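Local atomic coordinates of BlEst2 (Bacillus licheniformis, PDB entry 6WPX), a protein that probably hydrolyses ester bonds as a lipase of the alpha/beta-hydrolase fold, in propeptide form here, and is subject to autoinhibitory effects of its C-terminal domain. Residues Y118-I123 and Y177-G182; D124-L129 and T200-L205; T146-S151 and S186-T191; N238-Y243 and L247-W252. All coordinates share one frame; numbering follows the deposited sequence.

Overall arrangement
Interactions 1, 2 and 3 are buried, whereas interaction 4 is only partly so. Interactions 1 and 2 share helix 121-131, its start meeting the link before helix 181-191 and its next turn meeting strand 201-205. Helix 181-191 returns in interaction 3, where it holds the loop after strand 138-144; Arg-188 there also bonds to Gln-126 of interaction 2. Chemistry changes with place: interactions 1 and 2 are van der Waals contacts of methyls, aliphatic carbons and hydroxyls, with one amide over a ring, while interactions 3 and 4 each depend on an arginine gripping a backbone carbonyl. Interaction 4 ties together the loops flanking the edge strand 245-246, beside strand 201-205.

Interaction 1 of 4, residues Y118-I123 and Y177-G182; sequences YSKGGI and YSLQTG
The aliphatic stem of Lys-120 passes obliquely across the methyl end of Leu-179 just after the sharp turn at Ser-119, whose positive phi between strand 113-118 and helix 121-131 is consistent with the nucleophile elbow of alpha/beta hydrolases. With CG anti to the backbone N (chi1 -179°), the lysine chain runs out extended, and its CG comes 4.1 Å from Leu-179 CD2. Farther along, Lys-120 CE lies 3.6 Å from Ser-178 OG, a plain contact, since that hydroxyl bonds to Ala-175 O. The chain bends only at its last torsion, taking NZ to a salt bridge with Asp-124 and to Lys-89 O. Gly-121 suits the tight elbow, because a CB there would strike Tyr-118 O. Three residues on from Lys-120, Ile-123 closes the contact: its CD1 reaches Leu-179 CD2 at 3.6 Å, so a single leucine methyl meets both residues. Met-184 and Phe-187 of helix 181-191 also touch Ile-123. Contact between the segments is thus made by carbon against carbon or hydroxyl, and burial of apolar surface probably supplies most of its stability, while the lysine's charge is answered elsewhere.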
loop_
_atom_site.group_PDB
_atom_site.type_symbol
_atom_site.label_atom_id
_atom_site.label_comp_id
_atom_site.label_asym_id
_atom_site.label_seq_id
_atom_site.Cartn_x
_atom_site.Cartn_y
_atom_site.Cartn_z
ATOM N N TYR A 118 2.364 -12.357 6.560
ATOM C CA TYR A 118 2.630 -11.583 5.360
ATOM C C TYR A 118 1.637 -10.483 5.108
ATOM O O TYR A 118 0.436 -10.725 5.195
ATOM C CB TYR A 118 2.592 -12.565 4.182
ATOM C CG TYR A 118 2.598 -11.962 2.786
ATOM C CD1 TYR A 118 3.616 -11.094 2.384
ATOM C CD2 TYR A 118 1.727 -12.434 1.806
ATOM C CE1 TYR A 118 3.731 -10.676 1.060
ATOM C CE2 TYR A 118 1.829 -12.020 0.479
ATOM C CZ TYR A 118 2.823 -11.135 0.112
ATOM O OH TYR A 118 2.890 -10.723 -1.192
ATOM N N SER A 119 2.133 -9.296 4.655
ATOM C CA SER A 119 1.279 -8.194 4.188
ATOM C C SER A 119 0.231 -7.850 5.262
ATOM O O SER A 119 0.597 -7.807 6.436
ATOM C CB SER A 119 0.719 -8.559 2.801
ATOM O OG SER A 119 -0.426 -7.864 2.328
ATOM N N LYS A 120 -1.061 -7.707 4.919
ATOM C CA LYS A 120 -2.102 -7.427 5.893
ATOM C C LYS A 120 -2.181 -8.476 7.033
ATOM O O LYS A 120 -2.671 -8.165 8.122
ATOM C CB LYS A 120 -3.462 -7.277 5.182
ATOM C CG LYS A 120 -4.593 -6.953 6.149
ATOM C CD LYS A 120 -5.936 -6.685 5.440
ATOM C CE LYS A 120 -7.037 -6.686 6.475
ATOM N NZ LYS A 120 -7.369 -8.078 6.858
ATOM N N GLY A 121 -1.733 -9.707 6.764
ATOM C CA GLY A 121 -1.699 -10.756 7.776
ATOM C C GLY A 121 -0.946 -10.337 9.034
ATOM O O GLY A 121 -1.283 -10.806 10.107
ATOM N N GLY A 122 0.058 -9.455 8.909
ATOM C CA GLY A 122 0.830 -8.955 10.055
ATOM C C GLY A 122 -0.004 -8.062 10.958
ATOM O O GLY A 122 0.220 -8.020 12.172
ATOM N N ILE A 123 -0.970 -7.337 10.366
ATOM C CA ILE A 123 -1.912 -6.442 11.062
ATOM C C ILE A 123 -2.985 -7.301 11.736
ATOM O O ILE A 123 -3.276 -7.077 12.910
ATOM C CB ILE A 123 -2.546 -5.363 10.141
ATOM C CG1 ILE A 123 -1.472 -4.531 9.381
ATOM C CG2 ILE A 123 -3.485 -4.439 10.949
ATOM C CD1 ILE A 123 -2.137 -3.740 8.177
ATOM N N TYR A 177 -9.964 -0.985 2.640
ATOM C CA TYR A 177 -10.381 0.187 3.412
ATOM C C TYR A 177 -9.539 0.305 4.674
ATOM O O TYR A 177 -9.129 1.410 5.015
ATOM C CB TYR A 177 -11.847 0.005 3.830
ATOM C CG TYR A 177 -12.453 1.184 4.543
ATOM C CD1 TYR A 177 -12.450 1.265 5.936
ATOM C CD2 TYR A 177 -13.120 2.175 3.834
ATOM C CE1 TYR A 177 -13.075 2.327 6.599
ATOM C CE2 TYR A 177 -13.731 3.239 4.481
ATOM C CZ TYR A 177 -13.729 3.302 5.861
ATOM O OH TYR A 177 -14.377 4.359 6.441
ATOM N N SER A 178 -9.343 -0.832 5.400
ATOM C CA SER A 178 -8.594 -0.848 6.662
ATOM C C SER A 178 -7.104 -0.584 6.455
ATOM O O SER A 178 -6.409 -0.317 7.425
ATOM C CB SER A 178 -8.811 -2.151 7.427
ATOM O OG SER A 178 -8.121 -3.247 6.846
ATOM N N LEU A 179 -6.621 -0.647 5.201
ATOM C CA LEU A 179 -5.221 -0.408 4.844
ATOM C C LEU A 179 -4.890 1.068 4.558
ATOM O O LEU A 179 -3.711 1.399 4.407
ATOM C CB LEU A 179 -4.797 -1.303 3.671
ATOM C CG LEU A 179 -4.770 -2.821 3.971
ATOM C CD1 LEU A 179 -4.494 -3.594 2.716
ATOM C CD2 LEU A 179 -3.728 -3.149 5.026
ATOM N N GLN A 180 -5.905 1.951 4.492
ATOM C CA GLN A 180 -5.654 3.390 4.288
ATOM C C GLN A 180 -4.756 3.896 5.426
ATOM O O GLN A 180 -4.893 3.440 6.569
ATOM C CB GLN A 180 -6.961 4.184 4.275
ATOM C CG GLN A 180 -7.800 3.882 3.049
ATOM C CD GLN A 180 -9.158 4.504 3.140
ATOM O OE1 GLN A 180 -9.412 5.603 2.617
ATOM N NE2 GLN A 180 -10.083 3.800 3.785
ATOM N N THR A 181 -3.824 4.798 5.113
ATOM C CA THR A 181 -2.853 5.283 6.108
ATOM C C THR A 181 -3.522 6.035 7.256
ATOM O O THR A 181 -3.028 5.990 8.379
ATOM C CB THR A 181 -1.725 6.097 5.464
ATOM O OG1 THR A 181 -2.286 7.220 4.799
ATOM C CG2 THR A 181 -0.892 5.282 4.508
ATOM N N GLY A 182 -4.630 6.716 6.975
ATOM C CA GLY A 182 -5.363 7.431 8.019
ATOM C C GLY A 182 -5.949 6.448 9.015
ATOM O O GLY A 182 -5.857 6.656 10.224
#

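Interaction 2 of 4, residues D124-L129 and T200-L205; sequences DSQSAL and TKYFTL
Gln-126 of helix 121-131 sets its amide nitrogen over a face of the Tyr-202 ring, the amide upright against the ring, with the two planes 85° apart. Its first torsion, -92°, lies off the staggered value and carries the side chain across toward the strand. CG then lies 3.4 Å from Tyr-202 CE1. From there the chain runs on extended, bringing NE2 over the hydroxyl-bearing end of the ring, 3.5 Å from Tyr-202 CZ. The amide is fixed from outside the two segments: OE1 accepts from Arg-188 NH1 and NE2 bonds to Tyr-243 OH. Glutamine suits this place, since its stem passes the rim of the ring at CE1 while the amide nitrogen covers the face and the head serves two polar partners. Tyr-202 has CG anti to its own carbonyl carbon (chi1 -68°), which points the ring at the helix.

One helical turn later, Leu-129 meets Thr-200 with the two side chains roughly at right angles. Leu-129 CD2 sits against both threonine branches, 3.4 Å from Thr-200 OG1 and 3.6 Å from Thr-200 CG2. Thr-200 OG1 and Tyr-202 OH are buried with no hydrogen-bond partner in the model, which probably costs some stability that the surrounding van der Waals contacts offset. Leu-129 and Tyr-202 both also touch Val-141 on strand 138-144, which lies next to strand 201-205 in the sheet. A helix laid in this way over one face of a mainly parallel central sheet is characteristic of the alpha/beta-hydrolase fold.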
loop_
_atom_site.group_PDB
_atom_site.type_symbol
_atom_site.label_atom_id
_atom_site.label_comp_id
_atom_site.label_asym_id
_atom_site.label_seq_id
_atom_site.Cartn_x
_atom_site.Cartn_y
_atom_site.Cartn_z
ATOM N N ASP A 124 -3.556 -8.291 11.001
ATOM C CA ASP A 124 -4.553 -9.229 11.553
ATOM C C ASP A 124 -3.925 -9.941 12.762
ATOM O O ASP A 124 -4.598 -10.211 13.754
ATOM C CB ASP A 124 -4.934 -10.297 10.506
ATOM C CG ASP A 124 -5.531 -9.785 9.213
ATOM O OD1 ASP A 124 -6.025 -8.623 9.198
ATOM O OD2 ASP A 124 -5.591 -10.570 8.244
ATOM N N SER A 125 -2.626 -10.254 12.650
ATOM C CA SER A 125 -1.868 -10.922 13.706
ATOM C C SER A 125 -1.829 -10.105 14.968
ATOM O O SER A 125 -2.126 -10.641 16.038
ATOM C CB SER A 125 -0.459 -11.265 13.235
ATOM O OG SER A 125 -0.577 -12.287 12.263
ATOM N N GLN A 126 -1.496 -8.810 14.852
ATOM C CA GLN A 126 -1.436 -7.906 16.008
ATOM C C GLN A 126 -2.772 -7.738 16.616
ATOM O O GLN A 126 -2.869 -7.714 17.834
ATOM C CB GLN A 126 -0.908 -6.531 15.634
ATOM C CG GLN A 126 0.564 -6.385 15.794
ATOM C CD GLN A 126 0.915 -4.944 16.068
ATOM O OE1 GLN A 126 0.441 -4.037 15.386
ATOM N NE2 GLN A 126 1.782 -4.705 17.039
ATOM N N SER A 127 -3.806 -7.594 15.779
ATOM C CA SER A 127 -5.174 -7.467 16.253
ATOM C C SER A 127 -5.544 -8.712 17.062
ATOM O O SER A 127 -6.083 -8.569 18.155
ATOM C CB SER A 127 -6.130 -7.291 15.082
ATOM O OG SER A 127 -7.463 -7.372 15.548
ATOM N N ALA A 128 -5.244 -9.928 16.535
ATOM C CA ALA A 128 -5.529 -11.182 17.237
ATOM C C ALA A 128 -4.874 -11.162 18.605
ATOM O O ALA A 128 -5.553 -11.381 19.601
ATOM C CB ALA A 128 -5.005 -12.381 16.442
ATOM N N LEU A 129 -3.590 -10.829 18.671
ATOM C CA LEU A 129 -2.859 -10.854 19.941
ATOM C C LEU A 129 -3.235 -9.769 20.928
ATOM O O LEU A 129 -3.421 -10.059 22.104
ATOM C CB LEU A 129 -1.357 -10.816 19.666
ATOM C CG LEU A 129 -0.693 -12.183 19.510
ATOM C CD1 LEU A 129 -1.136 -12.885 18.273
ATOM C CD2 LEU A 129 0.772 -12.033 19.439
ATOM N N THR A 200 4.288 -9.523 23.794
ATOM C CA THR A 200 4.797 -10.298 22.638
ATOM C C THR A 200 5.921 -9.548 21.923
ATOM O O THR A 200 5.857 -8.349 21.796
ATOM C CB THR A 200 3.708 -10.691 21.634
ATOM O OG1 THR A 200 2.441 -10.930 22.231
ATOM C CG2 THR A 200 4.123 -11.847 20.760
ATOM N N LYS A 201 6.924 -10.300 21.501
ATOM C CA LYS A 201 8.044 -9.720 20.751
ATOM C C LYS A 201 7.667 -9.712 19.270
ATOM O O LYS A 201 7.171 -10.670 18.774
ATOM C CB LYS A 201 9.320 -10.531 20.957
ATOM C CG LYS A 201 10.530 -9.901 20.299
ATOM C CD LYS A 201 10.941 -8.590 20.939
ATOM C CE LYS A 201 11.938 -7.779 20.125
ATOM N NZ LYS A 201 12.123 -8.299 18.761
ATOM N N TYR A 202 7.983 -8.620 18.624
ATOM C CA TYR A 202 7.752 -8.361 17.195
ATOM C C TYR A 202 9.032 -8.180 16.428
ATOM O O TYR A 202 9.979 -7.559 16.919
ATOM C CB TYR A 202 6.876 -7.112 16.986
ATOM C CG TYR A 202 5.461 -7.315 17.457
ATOM C CD1 TYR A 202 4.495 -7.844 16.611
ATOM C CD2 TYR A 202 5.093 -7.016 18.767
ATOM C CE1 TYR A 202 3.205 -8.104 17.064
ATOM C CE2 TYR A 202 3.801 -7.248 19.225
ATOM C CZ TYR A 202 2.857 -7.784 18.369
ATOM O OH TYR A 202 1.585 -8.004 18.817
ATOM N N PHE A 203 9.031 -8.714 15.200
ATOM C CA PHE A 203 10.109 -8.604 14.220
ATOM C C PHE A 203 9.481 -8.205 12.915
ATOM O O PHE A 203 8.435 -8.742 12.540
ATOM C CB PHE A 203 10.825 -9.940 14.013
ATOM C CG PHE A 203 11.616 -10.427 15.192
ATOM C CD1 PHE A 203 10.997 -11.111 16.226
ATOM C CD2 PHE A 203 12.992 -10.217 15.261
ATOM C CE1 PHE A 203 11.742 -11.578 17.317
ATOM C CE2 PHE A 203 13.732 -10.692 16.342
ATOM C CZ PHE A 203 13.103 -11.366 17.364
ATOM N N THR A 204 10.125 -7.307 12.196
ATOM C CA THR A 204 9.599 -6.919 10.884
ATOM C C THR A 204 10.653 -7.102 9.841
ATOM O O THR A 204 11.829 -6.831 10.082
ATOM C CB THR A 204 9.045 -5.479 10.845
ATOM O OG1 THR A 204 10.127 -4.562 10.907
ATOM C CG2 THR A 204 7.999 -5.185 11.944
ATOM N N LEU A 205 10.230 -7.590 8.695
ATOM C CA LEU A 205 11.053 -7.709 7.499
ATOM C C LEU A 205 10.381 -6.820 6.467
ATOM O O LEU A 205 9.149 -6.696 6.452
ATOM C CB LEU A 205 11.132 -9.147 6.962
ATOM C CG LEU A 205 12.332 -9.980 7.451
ATOM C CD1 LEU A 205 12.193 -10.291 8.937
ATOM C CD2 LEU A 205 12.430 -11.303 6.660
#

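Interaction 3 of 4, residues T146-S151 and S186-T191; sequences TPHHGS and SFRDQT
The loop that leaves strand 138-144 makes a type I beta turn from Pro-147 to Gly-150 and is fastened there to helix 181-191 by Arg-188. The arginine NH2 donates to His-148 O at 2.8 Å, with a fairly straight N-H...O angle of 160°. The oxygen lies in the guanidinium plane, though the donor is tilted somewhat from the plane of the carbonyl. A water widens the hold, bonded at 2.8 Å to Arg-188 NH2 and at 2.8 Å to His-148 ND1, at the edge of the imidazole. The histidine ring itself stands nearly perpendicular to the guanidinium, and its NE2 is bonded to Thr-143 OG1.

Bends at the second and third torsions (chi2 -93°, chi3 59°) fold the arginine so that its stem is used as well. CD rests on a face of the His-149 ring in a CH-pi contact, 3.8 Å from the centroid of that ring. Beyond the two segments, NH1 forms a salt bridge with Asp-192 and bonds to Gln-126 OE1, which pins the head of the side chain. Arginine suits the spot, for it can offer N-H groups in several directions while its methylenes pack on a ring. A leucine here would probably leave the His-148 carbonyl without its N-H donor, Asp-192 without this countercharge and the water less firmly placed. A loop at the C-terminal end of a parallel strand of the central sheet, clamped by a helix from the helical region that follows, is as expected for an alpha/beta-hydrolase fold.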
loop_
_atom_site.group_PDB
_atom_site.type_symbol
_atom_site.label_atom_id
_atom_site.label_comp_id
_atom_site.label_asym_id
_atom_site.label_seq_id
_atom_site.Cartn_x
_atom_site.Cartn_y
_atom_site.Cartn_z
ATOM N N THR A 146 4.573 -6.080 5.885
ATOM C CA THR A 146 3.276 -5.717 6.440
ATOM C C THR A 146 3.133 -4.205 6.473
ATOM O O THR A 146 3.953 -3.552 7.114
ATOM C CB THR A 146 3.081 -6.301 7.857
ATOM O OG1 THR A 146 3.000 -7.734 7.755
ATOM C CG2 THR A 146 1.803 -5.743 8.542
ATOM N N PRO A 147 2.064 -3.636 5.876
ATOM C CA PRO A 147 1.873 -2.181 5.989
ATOM C C PRO A 147 1.322 -1.792 7.369
ATOM O O PRO A 147 0.164 -1.382 7.486
ATOM C CB PRO A 147 0.902 -1.860 4.851
ATOM C CG PRO A 147 0.081 -3.125 4.682
ATOM C CD PRO A 147 0.968 -4.278 5.117
ATOM N N HIS A 148 2.170 -1.888 8.419
ATOM C CA HIS A 148 1.764 -1.499 9.782
ATOM C C HIS A 148 1.312 -0.023 9.847
ATOM O O HIS A 148 0.516 0.313 10.716
ATOM C CB HIS A 148 2.899 -1.732 10.784
ATOM C CG HIS A 148 3.222 -3.184 10.983
ATOM N ND1 HIS A 148 2.347 -4.038 11.632
ATOM C CD2 HIS A 148 4.320 -3.878 10.603
ATOM C CE1 HIS A 148 2.958 -5.208 11.669
ATOM N NE2 HIS A 148 4.153 -5.159 11.056
ATOM N N HIS A 149 1.826 0.847 8.942
ATOM C CA HIS A 149 1.433 2.265 8.924
ATOM C C HIS A 149 0.505 2.573 7.735
ATOM O O HIS A 149 0.263 3.723 7.421
ATOM C CB HIS A 149 2.657 3.219 8.977
ATOM C CG HIS A 149 3.513 3.015 10.197
ATOM N ND1 HIS A 149 3.354 3.783 11.329
ATOM C CD2 HIS A 149 4.452 2.078 10.438
ATOM C CE1 HIS A 149 4.232 3.331 12.205
ATOM N NE2 HIS A 149 4.908 2.300 11.724
ATOM N N GLY A 150 -0.009 1.537 7.097
ATOM C CA GLY A 150 -0.907 1.707 5.975
ATOM C C GLY A 150 -0.255 1.684 4.611
ATOM O O GLY A 150 0.972 1.724 4.471
ATOM N N SER A 151 -1.102 1.643 3.603
ATOM C CA SER A 151 -0.715 1.593 2.216
ATOM C C SER A 151 -1.137 2.872 1.482
ATOM O O SER A 151 -2.332 3.198 1.455
ATOM C CB SER A 151 -1.359 0.376 1.561
ATOM O OG SER A 151 -1.207 0.488 0.158
ATOM N N SER A 186 -4.763 5.567 13.143
ATOM C CA SER A 186 -5.690 5.391 14.255
ATOM C C SER A 186 -5.484 3.982 14.867
ATOM O O SER A 186 -5.378 3.871 16.082
ATOM C CB SER A 186 -7.115 5.566 13.760
ATOM O OG SER A 186 -8.075 5.255 14.753
ATOM N N PHE A 187 -5.374 2.914 14.030
ATOM C CA PHE A 187 -5.117 1.552 14.524
ATOM C C PHE A 187 -3.814 1.544 15.328
ATOM O O PHE A 187 -3.796 1.001 16.422
ATOM C CB PHE A 187 -5.059 0.511 13.382
ATOM C CG PHE A 187 -4.793 -0.901 13.874
ATOM C CD1 PHE A 187 -5.825 -1.687 14.387
ATOM C CD2 PHE A 187 -3.502 -1.427 13.868
ATOM C CE1 PHE A 187 -5.565 -2.976 14.884
ATOM C CE2 PHE A 187 -3.246 -2.706 14.369
ATOM C CZ PHE A 187 -4.276 -3.481 14.853
ATOM N N ARG A 188 -2.747 2.201 14.817
ATOM C CA ARG A 188 -1.457 2.332 15.514
ATOM C C ARG A 188 -1.663 2.987 16.884
ATOM O O ARG A 188 -1.173 2.477 17.895
ATOM C CB ARG A 188 -0.454 3.167 14.679
ATOM C CG ARG A 188 0.064 2.465 13.420
ATOM C CD ARG A 188 1.382 1.703 13.622
ATOM N NE ARG A 188 1.236 0.685 14.659
ATOM C CZ ARG A 188 0.669 -0.499 14.479
ATOM N NH1 ARG A 188 0.492 -1.314 15.501
ATOM N NH2 ARG A 188 0.295 -0.888 13.264
ATOM N N ASP A 189 -2.438 4.084 16.921
ATOM C CA ASP A 189 -2.727 4.810 18.154
ATOM C C ASP A 189 -3.409 3.939 19.239
ATOM O O ASP A 189 -3.064 4.061 20.410
ATOM C CB ASP A 189 -3.550 6.065 17.853
ATOM C CG ASP A 189 -3.832 6.898 19.095
ATOM O OD1 ASP A 189 -2.930 7.650 19.521
ATOM O OD2 ASP A 189 -4.929 6.746 19.675
ATOM N N GLN A 190 -4.360 3.072 18.837
ATOM C CA GLN A 190 -5.130 2.162 19.702
ATOM C C GLN A 190 -4.383 0.886 20.071
ATOM O O GLN A 190 -4.837 0.136 20.934
ATOM C CB GLN A 190 -6.405 1.720 18.964
ATOM C CG GLN A 190 -7.422 2.822 18.638
ATOM C CD GLN A 190 -8.684 2.187 18.113
ATOM O OE1 GLN A 190 -8.675 1.459 17.107
ATOM N NE2 GLN A 190 -9.786 2.384 18.827
ATOM N N THR A 191 -3.287 0.591 19.372
ATOM C CA THR A 191 -2.558 -0.658 19.536
ATOM C C THR A 191 -1.213 -0.525 20.257
ATOM O O THR A 191 -0.906 -1.326 21.137
ATOM C CB THR A 191 -2.400 -1.304 18.132
ATOM O OG1 THR A 191 -3.691 -1.428 17.535
ATOM C CG2 THR A 191 -1.721 -2.675 18.153
HETATM O O HOH W 1 -0.188 -3.627 12.763
#

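Interaction 4 of 4, residues N238-Y243 and L247-W252; sequences NARLPY and LDTGKW
Two nitrogens of Arg-240 converge on one backbone oxygen, that of Leu-247, in an end-on grip that gives a single carbonyl two donors from the same side chain. NH1 and NH2 each lie 2.8 Å from Leu-247 O, and both come from the same face of the carbonyl plane. Sharing one acceptor makes the bonds bent, with N-H...O angles of 132° and 134°, and the oxygen sits somewhat out of the guanidinium plane. NH2 makes a further, weak bond to Thr-249 OG1 at 3.0 Å. A bend at the second torsion of the arginine (chi2 -47°) followed by an extended stretch delivers the head to this point.

The two segments flank strand 245-246, an outermost strand of the central alpha/beta sheet, so the arginine bridges the loops entering and leaving that edge. It is itself steered by neighbours: NE forms a salt bridge with Glu-236, and NH1 also bonds to Thr-204 OG1 on the adjacent strand. Arginine fits because its planar head can serve these partners at once. A methionine in its place would probably leave Leu-247 O without its two side-chain donors, Glu-236 without this countercharge and the two loops without their direct tie. Thr-249 contributes through its hydroxyl, and its side chain also touches Asn-208 and Glu-236.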
loop_
_atom_site.group_PDB
_atom_site.type_symbol
_atom_site.label_atom_id
_atom_site.label_comp_id
_atom_site.label_asym_id
_atom_site.label_seq_id
_atom_site.Cartn_x
_atom_site.Cartn_y
_atom_site.Cartn_z
ATOM N N ASN A 238 6.645 2.210 6.270
ATOM C CA ASN A 238 5.329 1.760 6.688
ATOM C C ASN A 238 5.280 0.286 7.038
ATOM O O ASN A 238 4.268 -0.152 7.552
ATOM C CB ASN A 238 4.266 2.125 5.635
ATOM C CG ASN A 238 3.966 3.609 5.578
ATOM O OD1 ASN A 238 4.712 4.441 6.079
ATOM N ND2 ASN A 238 2.831 3.970 5.033
ATOM N N ALA A 239 6.379 -0.464 6.816
ATOM C CA ALA A 239 6.470 -1.893 7.146
ATOM C C ALA A 239 7.023 -2.130 8.560
ATOM O O ALA A 239 7.183 -3.288 8.989
ATOM C CB ALA A 239 7.325 -2.616 6.115
ATOM N N ARG A 240 7.297 -1.036 9.298
ATOM C CA ARG A 240 7.932 -1.110 10.624
ATOM C C ARG A 240 6.990 -0.866 11.789
ATOM O O ARG A 240 5.913 -0.288 11.599
ATOM C CB ARG A 240 9.104 -0.090 10.717
ATOM C CG ARG A 240 10.112 -0.163 9.587
ATOM C CD ARG A 240 10.537 -1.601 9.302
ATOM N NE ARG A 240 11.664 -1.644 8.389
ATOM C CZ ARG A 240 12.415 -2.712 8.174
ATOM N NH1 ARG A 240 12.161 -3.853 8.810
ATOM N NH2 ARG A 240 13.416 -2.656 7.316
ATOM N N LEU A 241 7.417 -1.306 12.994
ATOM C CA LEU A 241 6.753 -1.065 14.265
ATOM C C LEU A 241 7.785 -0.407 15.206
ATOM O O LEU A 241 8.960 -0.811 15.202
ATOM C CB LEU A 241 6.173 -2.339 14.899
ATOM C CG LEU A 241 4.974 -2.979 14.191
ATOM C CD1 LEU A 241 4.717 -4.378 14.752
ATOM C CD2 LEU A 241 3.726 -2.124 14.355
ATOM N N PRO A 242 7.380 0.614 15.998
ATOM C CA PRO A 242 8.370 1.343 16.824
ATOM C C PRO A 242 9.119 0.538 17.886
ATOM O O PRO A 242 10.267 0.860 18.178
ATOM C CB PRO A 242 7.549 2.482 17.462
ATOM C CG PRO A 242 6.133 2.069 17.338
ATOM C CD PRO A 242 6.036 1.213 16.105
ATOM N N TYR A 243 8.504 -0.507 18.430
ATOM C CA TYR A 243 9.073 -1.342 19.498
ATOM C C TYR A 243 9.579 -2.671 18.939
ATOM O O TYR A 243 9.963 -3.542 19.713
ATOM C CB TYR A 243 7.973 -1.641 20.537
ATOM C CG TYR A 243 6.626 -1.855 19.875
ATOM C CD1 TYR A 243 6.295 -3.081 19.297
ATOM C CD2 TYR A 243 5.707 -0.814 19.768
ATOM C CE1 TYR A 243 5.090 -3.260 18.626
ATOM C CE2 TYR A 243 4.500 -0.984 19.102
ATOM C CZ TYR A 243 4.201 -2.207 18.527
ATOM O OH TYR A 243 3.012 -2.399 17.897
ATOM N N LEU A 247 14.253 -5.483 11.095
ATOM C CA LEU A 247 15.397 -5.978 10.345
ATOM C C LEU A 247 15.661 -5.157 9.082
ATOM O O LEU A 247 14.736 -4.868 8.315
ATOM C CB LEU A 247 15.225 -7.471 10.003
ATOM C CG LEU A 247 16.455 -8.152 9.424
ATOM C CD1 LEU A 247 17.578 -8.223 10.471
ATOM C CD2 LEU A 247 16.095 -9.526 8.809
ATOM N N ASP A 248 16.927 -4.800 8.881
ATOM C CA ASP A 248 17.418 -4.074 7.716
ATOM C C ASP A 248 16.776 -4.644 6.460
ATOM O O ASP A 248 16.639 -5.866 6.289
ATOM C CB ASP A 248 18.956 -4.159 7.626
ATOM C CG ASP A 248 19.585 -3.260 6.571
ATOM O OD1 ASP A 248 19.055 -2.154 6.334
ATOM O OD2 ASP A 248 20.633 -3.641 6.021
ATOM N N THR A 249 16.280 -3.735 5.634
ATOM C CA THR A 249 15.571 -4.056 4.409
ATOM C C THR A 249 16.369 -5.049 3.554
ATOM O O THR A 249 17.591 -4.950 3.465
ATOM C CB THR A 249 15.240 -2.721 3.708
ATOM O OG1 THR A 249 14.645 -1.854 4.675
ATOM C CG2 THR A 249 14.219 -2.878 2.716
ATOM N N GLY A 250 15.674 -6.030 2.997
ATOM C CA GLY A 250 16.288 -7.036 2.138
ATOM C C GLY A 250 15.932 -6.767 0.694
ATOM O O GLY A 250 14.980 -6.034 0.419
ATOM N N LYS A 251 16.613 -7.438 -0.233
ATOM C CA LYS A 251 16.373 -7.218 -1.668
ATOM C C LYS A 251 15.244 -8.112 -2.161
ATOM O O LYS A 251 15.440 -9.040 -2.946
ATOM C CB LYS A 251 17.671 -7.355 -2.468
ATOM C CG LYS A 251 18.757 -6.400 -1.979
ATOM C CD LYS A 251 19.983 -6.489 -2.848
ATOM C CE LYS A 251 21.111 -5.620 -2.341
ATOM N NZ LYS A 251 20.823 -4.177 -2.537
ATOM N N TRP A 252 14.052 -7.857 -1.611
ATOM C CA TRP A 252 12.843 -8.578 -1.954
ATOM C C TRP A 252 11.801 -7.604 -2.435
ATOM O O TRP A 252 11.785 -6.453 -2.016
ATOM C CB TRP A 252 12.279 -9.347 -0.726
ATOM C CG TRP A 252 13.322 -10.085 0.065
ATOM C CD1 TRP A 252 14.154 -11.069 -0.386
ATOM C CD2 TRP A 252 13.693 -9.837 1.429
ATOM N NE1 TRP A 252 15.025 -11.455 0.618
ATOM C CE2 TRP A 252 14.769 -10.705 1.739
ATOM C CE3 TRP A 252 13.218 -8.964 2.427
ATOM C CZ2 TRP A 252 15.364 -10.730 3.008
ATOM C CZ3 TRP A 252 13.791 -9.010 3.685
ATOM C CH2 TRP A 252 14.868 -9.861 3.958
#